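Local coordinates for RNA-binding protein RO60 (Deinococcus radiodurans, PDB 2NVO) that binds small RNAs that accumulate during recovery from ultraviolet irradiation and contributes to the resistance of the bacterium to that radiation, at residues L50-S60 and M512-A522; R364-M375 and D456-E467. All blocks are in the same frame, centred on the assembly; numbering follows the deposited sequence.

Contact 1 of 2, residues L50-S60 and M512-A522; sequences LGVDGGTFYAS and MLDVVGFDAAA
Strands 56-59 and 512-517 run parallel, their axes 4.6 Å apart at an angle of 18°, and the backbones of Gly55, Phe57 and Ala59 trade hydrogen bonds with those of Asp514 and Val516. The shortest is that from Phe57 N to Asp514 O, 2.6 Å. On the face that carries Thr56, Tyr58 and Val516, the valine fills the angle between the other two: its CG2 lies 3.6 Å from Thr56 CG2, and its CB packs 3.8 Å from Tyr58 CD1, the valine and tyrosine side chains lying alongside each other and pointing the same way. Thr56 CG2 also sits over one face of the tyrosine ring, toward its rim. The phenol end turns to other company, OH bonding to Glu501 and the ring stacking with His64. A water joins Thr56 OG1 to Asp514, donating to OD2 over 2.7 Å; that same carboxylate oxygen accepts from the backbone N of Ile504 and Ala505.

The other face is mostly apolar. Phe57 has CG anti to its backbone N (chi1 -177°), which carries the ring toward the start of the helix 522-530: CE2 lies 3.9 Å from Ala522 CA, while Val515 CG1 and Asp519 OD1 stand at the ring edge. The planes of the Phe57 ring and the Asp519 carboxylate are 70° apart. Asp519 OD1 also takes a weak capping bond from Ala521 N, and Leu50 CD1 meets Leu513 CD1 at 3.9 Å.

A strand from the TROVE part of the chain thus extends the sheet of the VWFA-like domain at its edge. Straight backbone bonds set the register, and aromatic and aliphatic packing on both faces adds a join that does not rest on main-chain bonding alone, consistent with the closing of the horseshoe into a ring.

Contact 2 of 2, residues R364-M375 and D456-E467; sequences RHLLALDVSGSM and DVDTFVVYTDNE. With CA (calcium ion), chain B.
Calcium is held by Ser372 OG, Ser374 OG and Glu467 OE2, the last at 2.4 Å, with two waters completing the ligands found in the model. The carboxylate reaches the metal from the segment 456-467, whereas both hydroxyls come from the turn that follows strand 364-369, Ser374 within a short 3-10 segment. Each serine has its OG between the backbone N and the carbonyl carbon (chi1 61° and 67°), a torsion that brings both oxygens to the ion.

Two aspartates form the second shell. Asp465 OD2 accepts from Ser374 OG on its syn lone pair, at 2.6 Å. Asp370 OD1 accepts from the backbone N of Ser372, closing an Asx turn, and also from Ser372 OG on its syn lone pair, while its OD2 is met on the anti side by Thr464 OG1 at 2.8 Å and is bonded as well to Thr441, a metal-binding residue by similarity. One of the metal-bound waters donates to both Asp370 OD2 and Asp465 OD1 and so bridges the two carboxylates.

Farther out, the parallel strands 364-369 and 459-464 carry these segments. Their last shared bond, Asp370 N to Tyr463 O, is 2.9 Å long and fixes the aspartate at the strand end. Leu366 CD2 packs 3.6 Å from Phe460 CE1, and Thr459 CB stands over the centre of the His365 ring. At the far end, Arg364 NE donates to Asp456 O from above the carbonyl plane, with its NH2 paired to Asp405.

Such a DxSxS sequence at the carboxy end of a central strand marks a MIDAS-like site. Here both aspartates act through hydroxyls and a water rather than on the metal directly, and the calcium and these donors would probably ease the repulsion between the two carboxylates.

Contacts 1 and 2 belong to one mixed sheet, their centres 16 Å apart and their nearest atoms about 5 Å apart without touching. Strand 491-496 lies between them, pairing with 512-517 of contact 1 and standing next to 459-464 of contact 2, and helix 522-530 packs against side chains of both. Along the chain, 50-60 comes first, then 364-375, 456-467 and 512-522, so the whole of contact 2 falls between the two halves of contact 1. The sheet therefore serves two purposes: at one edge it joins an early strand of the TROVE part to the VWFA-like domain, consistent with closure of the ring-shaped monomer, while its interior strands carry the metal-binding residues.

Contact 1 of 2, residues L50-S60 and M512-A522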
loop_
_atom_site.group_PDB
_atom_site.type_symbol
_atom_site.label_atom_id
_atom_site.label_comp_id
_atom_site.label_asym_id
_atom_site.label_seq_id
_atom_site.Cartn_x
_atom_site.Cartn_y
_atom_site.Cartn_z
ATOM N N LEU A 50 -2.236 -3.332 -10.929
ATOM C CA LEU A 50 -0.879 -2.814 -11.039
ATOM C C LEU A 50 -0.860 -1.331 -11.374
ATOM O O LEU A 50 0.060 -0.628 -10.993
ATOM C CB LEU A 50 -0.094 -3.581 -12.103
ATOM C CG LEU A 50 0.043 -5.082 -11.851
ATOM C CD1 LEU A 50 0.917 -5.729 -12.917
ATOM C CD2 LEU A 50 0.599 -5.321 -10.469
ATOM N N GLY A 51 -1.873 -0.864 -12.094
ATOM C CA GLY A 51 -1.930 0.526 -12.503
ATOM C C GLY A 51 -1.118 0.709 -13.764
ATOM O O GLY A 51 -0.740 1.820 -14.120
ATOM N N VAL A 52 -0.843 -0.407 -14.425
ATOM C CA VAL A 52 -0.129 -0.411 -15.685
ATOM C C VAL A 52 -0.668 -1.564 -16.528
ATOM O O VAL A 52 -1.172 -2.563 -15.998
ATOM C CB VAL A 52 1.381 -0.594 -15.462
ATOM C CG1 VAL A 52 1.729 -2.074 -15.472
ATOM C CG2 VAL A 52 2.172 0.141 -16.525
ATOM N N ASP A 53 -0.558 -1.422 -17.846
ATOM C CA ASP A 53 -1.083 -2.406 -18.784
ATOM C C ASP A 53 0.022 -3.386 -19.225
ATOM O O ASP A 53 0.212 -3.645 -20.415
ATOM C CB ASP A 53 -1.690 -1.668 -19.982
ATOM C CG ASP A 53 -2.348 -2.595 -20.979
ATOM O OD1 ASP A 53 -2.584 -3.779 -20.650
ATOM O OD2 ASP A 53 -2.629 -2.125 -22.102
ATOM N N GLY A 54 0.761 -3.912 -18.254
ATOM C CA GLY A 54 1.844 -4.846 -18.522
ATOM C C GLY A 54 2.121 -5.641 -17.267
ATOM O O GLY A 54 1.362 -5.539 -16.312
ATOM N N GLY A 55 3.198 -6.426 -17.252
ATOM C CA GLY A 55 3.512 -7.231 -16.082
ATOM C C GLY A 55 4.496 -6.556 -15.138
ATOM O O GLY A 55 5.469 -7.175 -14.707
ATOM N N THR A 56 4.255 -5.292 -14.807
ATOM C CA THR A 56 5.205 -4.542 -13.987
ATOM C C THR A 56 4.489 -3.852 -12.841
ATOM O O THR A 56 3.536 -3.134 -13.061
ATOM C CB THR A 56 5.910 -3.439 -14.791
ATOM O OG1 THR A 56 6.531 -4.001 -15.950
ATOM C CG2 THR A 56 6.983 -2.756 -13.932
ATOM N N PHE A 57 4.934 -4.089 -11.615
ATOM C CA PHE A 57 4.437 -3.319 -10.481
ATOM C C PHE A 57 5.477 -2.280 -10.061
ATOM O O PHE A 57 6.569 -2.626 -9.617
ATOM C CB PHE A 57 4.091 -4.228 -9.299
ATOM C CG PHE A 57 3.501 -3.491 -8.124
ATOM C CD1 PHE A 57 2.326 -2.766 -8.266
ATOM C CD2 PHE A 57 4.106 -3.532 -6.891
ATOM C CE1 PHE A 57 1.774 -2.076 -7.190
ATOM C CE2 PHE A 57 3.559 -2.855 -5.804
ATOM C CZ PHE A 57 2.394 -2.115 -5.964
ATOM N N TYR A 58 5.136 -1.008 -10.213
ATOM C CA TYR A 58 5.986 0.064 -9.726
ATOM C C TYR A 58 5.620 0.306 -8.280
ATOM O O TYR A 58 4.578 0.885 -7.977
ATOM C CB TYR A 58 5.811 1.329 -10.562
ATOM C CG TYR A 58 6.401 1.198 -11.947
ATOM C CD1 TYR A 58 7.766 1.334 -12.159
ATOM C CD2 TYR A 58 5.591 0.918 -13.044
ATOM C CE1 TYR A 58 8.311 1.214 -13.424
ATOM C CE2 TYR A 58 6.127 0.791 -14.306
ATOM C CZ TYR A 58 7.481 0.943 -14.490
ATOM O OH TYR A 58 8.006 0.820 -15.753
ATOM N N ALA A 59 6.477 -0.181 -7.393
ATOM C CA ALA A 59 6.143 -0.323 -5.986
ATOM C C ALA A 59 6.763 0.884 -5.404
ATOM O O ALA A 59 7.938 0.873 -5.034
ATOM C CB ALA A 59 6.771 -1.578 -5.409
ATOM N N SER A 60 5.979 1.946 -5.325
ATOM C CA SER A 60 6.603 3.214 -5.555
ATOM C C SER A 60 6.569 4.335 -4.542
ATOM O O SER A 60 6.109 4.218 -3.403
ATOM C CB SER A 60 6.220 3.734 -6.932
ATOM O OG SER A 60 7.142 3.260 -7.892
ATOM N N MET A 512 4.542 -13.743 -15.913
ATOM C CA MET A 512 5.712 -12.980 -15.479
ATOM C C MET A 512 5.328 -11.651 -14.847
ATOM O O MET A 512 4.427 -10.962 -15.323
ATOM C CB MET A 512 6.641 -12.695 -16.666
ATOM C CG MET A 512 7.076 -13.939 -17.396
ATOM S SD MET A 512 8.093 -13.590 -18.847
ATOM C CE MET A 512 9.726 -13.449 -18.123
ATOM N N LEU A 513 6.052 -11.278 -13.799
ATOM C CA LEU A 513 5.811 -10.008 -13.114
ATOM C C LEU A 513 7.146 -9.383 -12.729
ATOM O O LEU A 513 7.988 -10.058 -12.146
ATOM C CB LEU A 513 5.004 -10.245 -11.837
ATOM C CG LEU A 513 4.770 -8.985 -10.991
ATOM C CD1 LEU A 513 3.824 -8.080 -11.722
ATOM C CD2 LEU A 513 4.219 -9.339 -9.597
ATOM N N ASP A 514 7.329 -8.109 -13.055
ATOM C CA ASP A 514 8.481 -7.336 -12.595
ATOM C C ASP A 514 7.995 -6.401 -11.494
ATOM O O ASP A 514 7.000 -5.687 -11.667
ATOM C CB ASP A 514 9.051 -6.478 -13.733
ATOM C CG ASP A 514 9.791 -7.287 -14.780
ATOM O OD1 ASP A 514 10.101 -8.475 -14.540
ATOM O OD2 ASP A 514 10.087 -6.724 -15.851
ATOM N N VAL A 515 8.692 -6.409 -10.366
ATOM C CA VAL A 515 8.424 -5.483 -9.278
ATOM C C VAL A 515 9.602 -4.535 -9.227
ATOM O O VAL A 515 10.735 -4.940 -8.932
ATOM C CB VAL A 515 8.332 -6.204 -7.941
ATOM C CG1 VAL A 515 8.095 -5.197 -6.786
ATOM C CG2 VAL A 515 7.235 -7.294 -7.993
ATOM N N VAL A 516 9.330 -3.274 -9.522
ATOM C CA VAL A 516 10.373 -2.264 -9.610
ATOM C C VAL A 516 10.336 -1.449 -8.320
ATOM O O VAL A 516 9.382 -0.723 -8.062
ATOM C CB VAL A 516 10.133 -1.342 -10.823
ATOM C CG1 VAL A 516 11.285 -0.332 -10.974
ATOM C CG2 VAL A 516 9.994 -2.174 -12.088
ATOM N N GLY A 517 11.376 -1.578 -7.516
ATOM C CA GLY A 517 11.381 -1.013 -6.179
ATOM C C GLY A 517 10.645 -1.923 -5.218
ATOM O O GLY A 517 10.406 -3.106 -5.496
ATOM N N PHE A 518 10.304 -1.381 -4.060
ATOM C CA PHE A 518 9.542 -2.128 -3.083
ATOM C C PHE A 518 8.782 -1.146 -2.232
ATOM O O PHE A 518 9.159 0.019 -2.131
ATOM C CB PHE A 518 10.448 -2.989 -2.196
ATOM C CG PHE A 518 9.879 -4.351 -1.881
ATOM C CD1 PHE A 518 9.604 -5.244 -2.893
ATOM C CD2 PHE A 518 9.648 -4.750 -0.567
ATOM C CE1 PHE A 518 9.084 -6.513 -2.618
ATOM C CE2 PHE A 518 9.140 -6.032 -0.280
ATOM C CZ PHE A 518 8.861 -6.907 -1.309
ATOM N N ASP A 519 7.705 -1.631 -1.636
ATOM C CA ASP A 519 6.942 -0.878 -0.656
ATOM C C ASP A 519 6.030 -1.853 0.067
ATOM O O ASP A 519 6.079 -3.065 -0.177
ATOM C CB ASP A 519 6.152 0.284 -1.295
ATOM C CG ASP A 519 5.133 -0.172 -2.343
ATOM O OD1 ASP A 519 4.732 -1.348 -2.346
ATOM O OD2 ASP A 519 4.721 0.668 -3.180
ATOM N N ALA A 520 5.201 -1.314 0.947
ATOM C CA ALA A 520 4.341 -2.111 1.792
ATOM C C ALA A 520 3.317 -2.939 1.015
ATOM O O ALA A 520 2.896 -3.984 1.480
ATOM C CB ALA A 520 3.646 -1.213 2.828
ATOM N N ALA A 521 2.929 -2.477 -0.169
ATOM C CA ALA A 521 1.946 -3.193 -0.975
ATOM C C ALA A 521 2.541 -4.342 -1.807
ATOM O O ALA A 521 1.811 -5.195 -2.320
ATOM C CB ALA A 521 1.206 -2.219 -1.883
ATOM N N ALA A 522 3.863 -4.358 -1.950
ATOM C CA ALA A 522 4.488 -5.282 -2.887
ATOM C C ALA A 522 4.261 -6.755 -2.529
ATOM O O ALA A 522 3.949 -7.539 -3.408
ATOM C CB ALA A 522 5.981 -4.978 -3.049
HETATM O O HOH W 1 9.163 -4.191 -16.246
HETATM O O HOH W 2 8.560 2.736 -2.192
#

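Contact 2 of 2, residues R364-M375 and D456-E467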
loop_
_atom_site.group_PDB
_atom_site.type_symbol
_atom_site.label_atom_id
_atom_site.label_comp_id
_atom_site.label_asym_id
_atom_site.label_seq_id
_atom_site.Cartn_x
_atom_site.Cartn_y
_atom_site.Cartn_z
ATOM N N ARG A 364 4.398 -23.602 -4.314
ATOM C CA ARG A 364 5.742 -24.046 -4.018
ATOM C C ARG A 364 6.709 -23.056 -4.645
ATOM O O ARG A 364 6.696 -22.844 -5.845
ATOM C CB ARG A 364 5.970 -25.461 -4.543
ATOM C CG ARG A 364 4.948 -26.455 -3.963
ATOM C CD ARG A 364 5.043 -27.791 -4.647
ATOM N NE ARG A 364 6.429 -28.222 -4.714
ATOM C CZ ARG A 364 7.098 -28.798 -3.717
ATOM N NH1 ARG A 364 6.507 -29.043 -2.546
ATOM N NH2 ARG A 364 8.367 -29.142 -3.906
ATOM N N HIS A 365 7.528 -22.442 -3.807
ATOM C CA HIS A 365 8.371 -21.316 -4.230
ATOM C C HIS A 365 9.815 -21.739 -4.320
ATOM O O HIS A 365 10.274 -22.546 -3.516
ATOM C CB HIS A 365 8.266 -20.167 -3.200
ATOM C CG HIS A 365 7.012 -19.362 -3.313
ATOM N ND1 HIS A 365 7.017 -17.995 -3.494
ATOM C CD2 HIS A 365 5.706 -19.730 -3.280
ATOM C CE1 HIS A 365 5.775 -17.553 -3.572
ATOM N NE2 HIS A 365 4.961 -18.588 -3.442
ATOM N N LEU A 366 10.540 -21.179 -5.291
ATOM C CA LEU A 366 11.988 -21.246 -5.307
ATOM C C LEU A 366 12.449 -19.785 -5.334
ATOM O O LEU A 366 12.125 -19.056 -6.267
ATOM C CB LEU A 366 12.497 -21.967 -6.551
ATOM C CG LEU A 366 13.998 -22.206 -6.664
ATOM C CD1 LEU A 366 14.497 -23.032 -5.529
ATOM C CD2 LEU A 366 14.385 -22.883 -8.004
ATOM N N LEU A 367 13.175 -19.379 -4.304
ATOM C CA LEU A 367 13.613 -17.978 -4.165
ATOM C C LEU A 367 15.087 -17.956 -4.518
ATOM O O LEU A 367 15.868 -18.702 -3.950
ATOM C CB LEU A 367 13.396 -17.471 -2.730
ATOM C CG LEU A 367 12.145 -16.664 -2.359
ATOM C CD1 LEU A 367 10.873 -17.401 -2.740
ATOM C CD2 LEU A 367 12.146 -16.291 -0.873
ATOM N N ALA A 368 15.448 -17.153 -5.508
ATOM C CA ALA A 368 16.834 -17.051 -5.940
ATOM C C ALA A 368 17.315 -15.636 -5.569
ATOM O O ALA A 368 16.820 -14.652 -6.100
ATOM C CB ALA A 368 16.908 -17.278 -7.420
ATOM N N LEU A 369 18.241 -15.578 -4.623
ATOM C CA LEU A 369 18.746 -14.339 -4.066
ATOM C C LEU A 369 20.077 -13.955 -4.695
ATOM O O LEU A 369 20.998 -14.759 -4.769
ATOM C CB LEU A 369 18.963 -14.499 -2.559
ATOM C CG LEU A 369 17.801 -14.288 -1.604
ATOM C CD1 LEU A 369 16.486 -14.777 -2.201
ATOM C CD2 LEU A 369 18.073 -14.880 -0.232
ATOM N N ASP A 370 20.143 -12.713 -5.149
ATOM C CA ASP A 370 21.400 -12.042 -5.431
ATOM C C ASP A 370 22.162 -11.991 -4.100
ATOM O O ASP A 370 21.635 -11.518 -3.083
ATOM C CB ASP A 370 21.083 -10.628 -5.972
ATOM C CG ASP A 370 22.314 -9.912 -6.549
ATOM O OD1 ASP A 370 23.399 -10.034 -5.960
ATOM O OD2 ASP A 370 22.176 -9.224 -7.582
ATOM N N VAL A 371 23.385 -12.503 -4.080
ATOM C CA VAL A 371 24.175 -12.559 -2.847
ATOM C C VAL A 371 25.459 -11.725 -2.931
ATOM O O VAL A 371 26.347 -11.873 -2.103
ATOM C CB VAL A 371 24.560 -14.035 -2.472
ATOM C CG1 VAL A 371 23.308 -14.852 -2.150
ATOM C CG2 VAL A 371 25.364 -14.689 -3.589
ATOM N N SER A 372 25.552 -10.867 -3.934
ATOM C CA SER A 372 26.757 -10.062 -4.124
ATOM C C SER A 372 26.787 -8.883 -3.157
ATOM O O SER A 372 25.766 -8.548 -2.540
ATOM C CB SER A 372 26.822 -9.562 -5.559
ATOM O OG SER A 372 25.709 -8.739 -5.851
ATOM N N GLY A 373 27.959 -8.247 -3.045
ATOM C CA GLY A 373 28.184 -7.213 -2.050
ATOM C C GLY A 373 27.298 -5.979 -2.119
ATOM O O GLY A 373 26.985 -5.373 -1.080
ATOM N N SER A 374 26.891 -5.591 -3.322
ATOM C CA SER A 374 26.069 -4.395 -3.446
ATOM C C SER A 374 24.701 -4.579 -2.765
ATOM O O SER A 374 24.039 -3.603 -2.439
ATOM C CB SER A 374 25.894 -3.986 -4.906
ATOM O OG SER A 374 25.128 -4.955 -5.611
ATOM N N MET A 375 24.309 -5.832 -2.520
ATOM C CA MET A 375 23.041 -6.099 -1.817
ATOM C C MET A 375 23.070 -5.499 -0.406
ATOM O O MET A 375 22.033 -5.311 0.206
ATOM C CB MET A 375 22.738 -7.614 -1.769
ATOM C CG MET A 375 22.393 -8.213 -3.145
ATOM S SD MET A 375 20.889 -7.582 -3.900
ATOM C CE MET A 375 19.607 -8.463 -2.951
ATOM N N ASP A 456 9.833 -29.663 -8.770
ATOM C CA ASP A 456 8.521 -29.078 -9.004
ATOM C C ASP A 456 8.439 -27.709 -8.321
ATOM O O ASP A 456 8.520 -27.612 -7.103
ATOM C CB ASP A 456 7.412 -29.996 -8.483
ATOM C CG ASP A 456 7.103 -31.151 -9.440
ATOM O OD1 ASP A 456 7.326 -32.322 -9.050
ATOM O OD2 ASP A 456 6.639 -30.893 -10.579
ATOM N N VAL A 457 8.263 -26.667 -9.121
ATOM C CA VAL A 457 8.174 -25.286 -8.631
ATOM C C VAL A 457 6.986 -24.595 -9.277
ATOM O O VAL A 457 6.824 -24.656 -10.489
ATOM C CB VAL A 457 9.463 -24.503 -8.984
ATOM C CG1 VAL A 457 9.330 -22.997 -8.614
ATOM C CG2 VAL A 457 10.672 -25.141 -8.289
ATOM N N ASP A 458 6.140 -23.956 -8.474
ATOM C CA ASP A 458 5.045 -23.162 -9.004
ATOM C C ASP A 458 5.471 -21.705 -9.253
ATOM O O ASP A 458 5.112 -21.104 -10.270
ATOM C CB ASP A 458 3.879 -23.142 -8.013
ATOM C CG ASP A 458 3.311 -24.517 -7.756
ATOM O OD1 ASP A 458 3.078 -25.226 -8.748
ATOM O OD2 ASP A 458 3.117 -24.866 -6.573
ATOM N N THR A 459 6.219 -21.142 -8.304
ATOM C CA THR A 459 6.533 -19.705 -8.330
ATOM C C THR A 459 8.024 -19.472 -8.147
ATOM O O THR A 459 8.582 -19.862 -7.130
ATOM C CB THR A 459 5.815 -19.001 -7.172
ATOM O OG1 THR A 459 4.443 -19.439 -7.121
ATOM C CG2 THR A 459 5.885 -17.480 -7.349
ATOM N N PHE A 460 8.676 -18.886 -9.140
ATOM C CA PHE A 460 10.091 -18.527 -9.011
ATOM C C PHE A 460 10.138 -17.055 -8.602
ATOM O O PHE A 460 9.399 -16.258 -9.166
ATOM C CB PHE A 460 10.800 -18.691 -10.365
ATOM C CG PHE A 460 10.993 -20.138 -10.786
ATOM C CD1 PHE A 460 12.142 -20.827 -10.450
ATOM C CD2 PHE A 460 10.014 -20.791 -11.514
ATOM C CE1 PHE A 460 12.312 -22.150 -10.846
ATOM C CE2 PHE A 460 10.184 -22.115 -11.931
ATOM C CZ PHE A 460 11.316 -22.790 -11.588
ATOM N N VAL A 461 10.958 -16.697 -7.617
ATOM C CA VAL A 461 11.101 -15.286 -7.243
ATOM C C VAL A 461 12.581 -14.935 -7.173
ATOM O O VAL A 461 13.345 -15.584 -6.465
ATOM C CB VAL A 461 10.462 -14.945 -5.870
ATOM C CG1 VAL A 461 10.554 -13.426 -5.633
ATOM C CG2 VAL A 461 9.007 -15.379 -5.832
ATOM N N VAL A 462 12.980 -13.918 -7.922
ATOM C CA VAL A 462 14.359 -13.474 -7.898
ATOM C C VAL A 462 14.435 -12.168 -7.125
ATOM O O VAL A 462 13.665 -11.255 -7.390
ATOM C CB VAL A 462 14.894 -13.246 -9.328
ATOM C CG1 VAL A 462 16.296 -12.525 -9.283
ATOM C CG2 VAL A 462 14.972 -14.585 -10.067
ATOM N N TYR A 463 15.368 -12.080 -6.187
ATOM C CA TYR A 463 15.572 -10.842 -5.458
ATOM C C TYR A 463 16.938 -10.253 -5.818
ATOM O O TYR A 463 17.962 -10.921 -5.676
ATOM C CB TYR A 463 15.474 -11.091 -3.949
ATOM C CG TYR A 463 14.053 -11.210 -3.461
ATOM C CD1 TYR A 463 13.273 -10.071 -3.275
ATOM C CD2 TYR A 463 13.486 -12.455 -3.172
ATOM C CE1 TYR A 463 11.956 -10.161 -2.818
ATOM C CE2 TYR A 463 12.164 -12.562 -2.716
ATOM C CZ TYR A 463 11.414 -11.408 -2.531
ATOM O OH TYR A 463 10.109 -11.483 -2.081
ATOM N N THR A 464 16.938 -8.995 -6.262
ATOM C CA THR A 464 18.176 -8.294 -6.586
ATOM C C THR A 464 18.061 -6.830 -6.116
ATOM O O THR A 464 17.042 -6.441 -5.558
ATOM C CB THR A 464 18.524 -8.411 -8.098
ATOM O OG1 THR A 464 19.849 -7.905 -8.335
ATOM C CG2 THR A 464 17.545 -7.657 -8.948
ATOM N N ASP A 465 19.127 -6.047 -6.267
ATOM C CA ASP A 465 19.015 -4.634 -5.899
ATOM C C ASP A 465 18.571 -3.885 -7.144
ATOM O O ASP A 465 17.392 -3.579 -7.331
ATOM C CB ASP A 465 20.299 -4.065 -5.267
ATOM C CG ASP A 465 21.588 -4.582 -5.920
ATOM O OD1 ASP A 465 21.556 -5.189 -7.002
ATOM O OD2 ASP A 465 22.651 -4.368 -5.322
ATOM N N ASN A 466 19.522 -3.665 -8.044
ATOM C CA ASN A 466 19.199 -3.124 -9.328
ATOM C C ASN A 466 20.097 -3.710 -10.423
ATOM O O ASN A 466 20.436 -3.022 -11.354
ATOM C CB ASN A 466 19.254 -1.589 -9.267
ATOM C CG ASN A 466 20.655 -1.049 -8.984
ATOM O OD1 ASN A 466 21.575 -1.796 -8.642
ATOM N ND2 ASN A 466 20.821 0.264 -9.137
ATOM N N GLU A 467 20.475 -4.989 -10.310
ATOM C CA GLU A 467 21.467 -5.546 -11.226
ATOM C C GLU A 467 21.126 -6.898 -11.835
ATOM O O GLU A 467 21.882 -7.858 -11.670
ATOM C CB GLU A 467 22.849 -5.619 -10.564
ATOM C CG GLU A 467 23.352 -4.286 -10.101
ATOM C CD GLU A 467 24.846 -4.277 -9.839
ATOM O OE1 GLU A 467 25.499 -3.369 -10.342
ATOM O OE2 GLU A 467 25.382 -5.154 -9.147
HETATM CA CA CA B . 25.779 -6.661 -7.359
HETATM O O HOH W 3 23.346 -6.915 -7.408
HETATM O O HOH W 4 26.224 -8.466 -8.987
#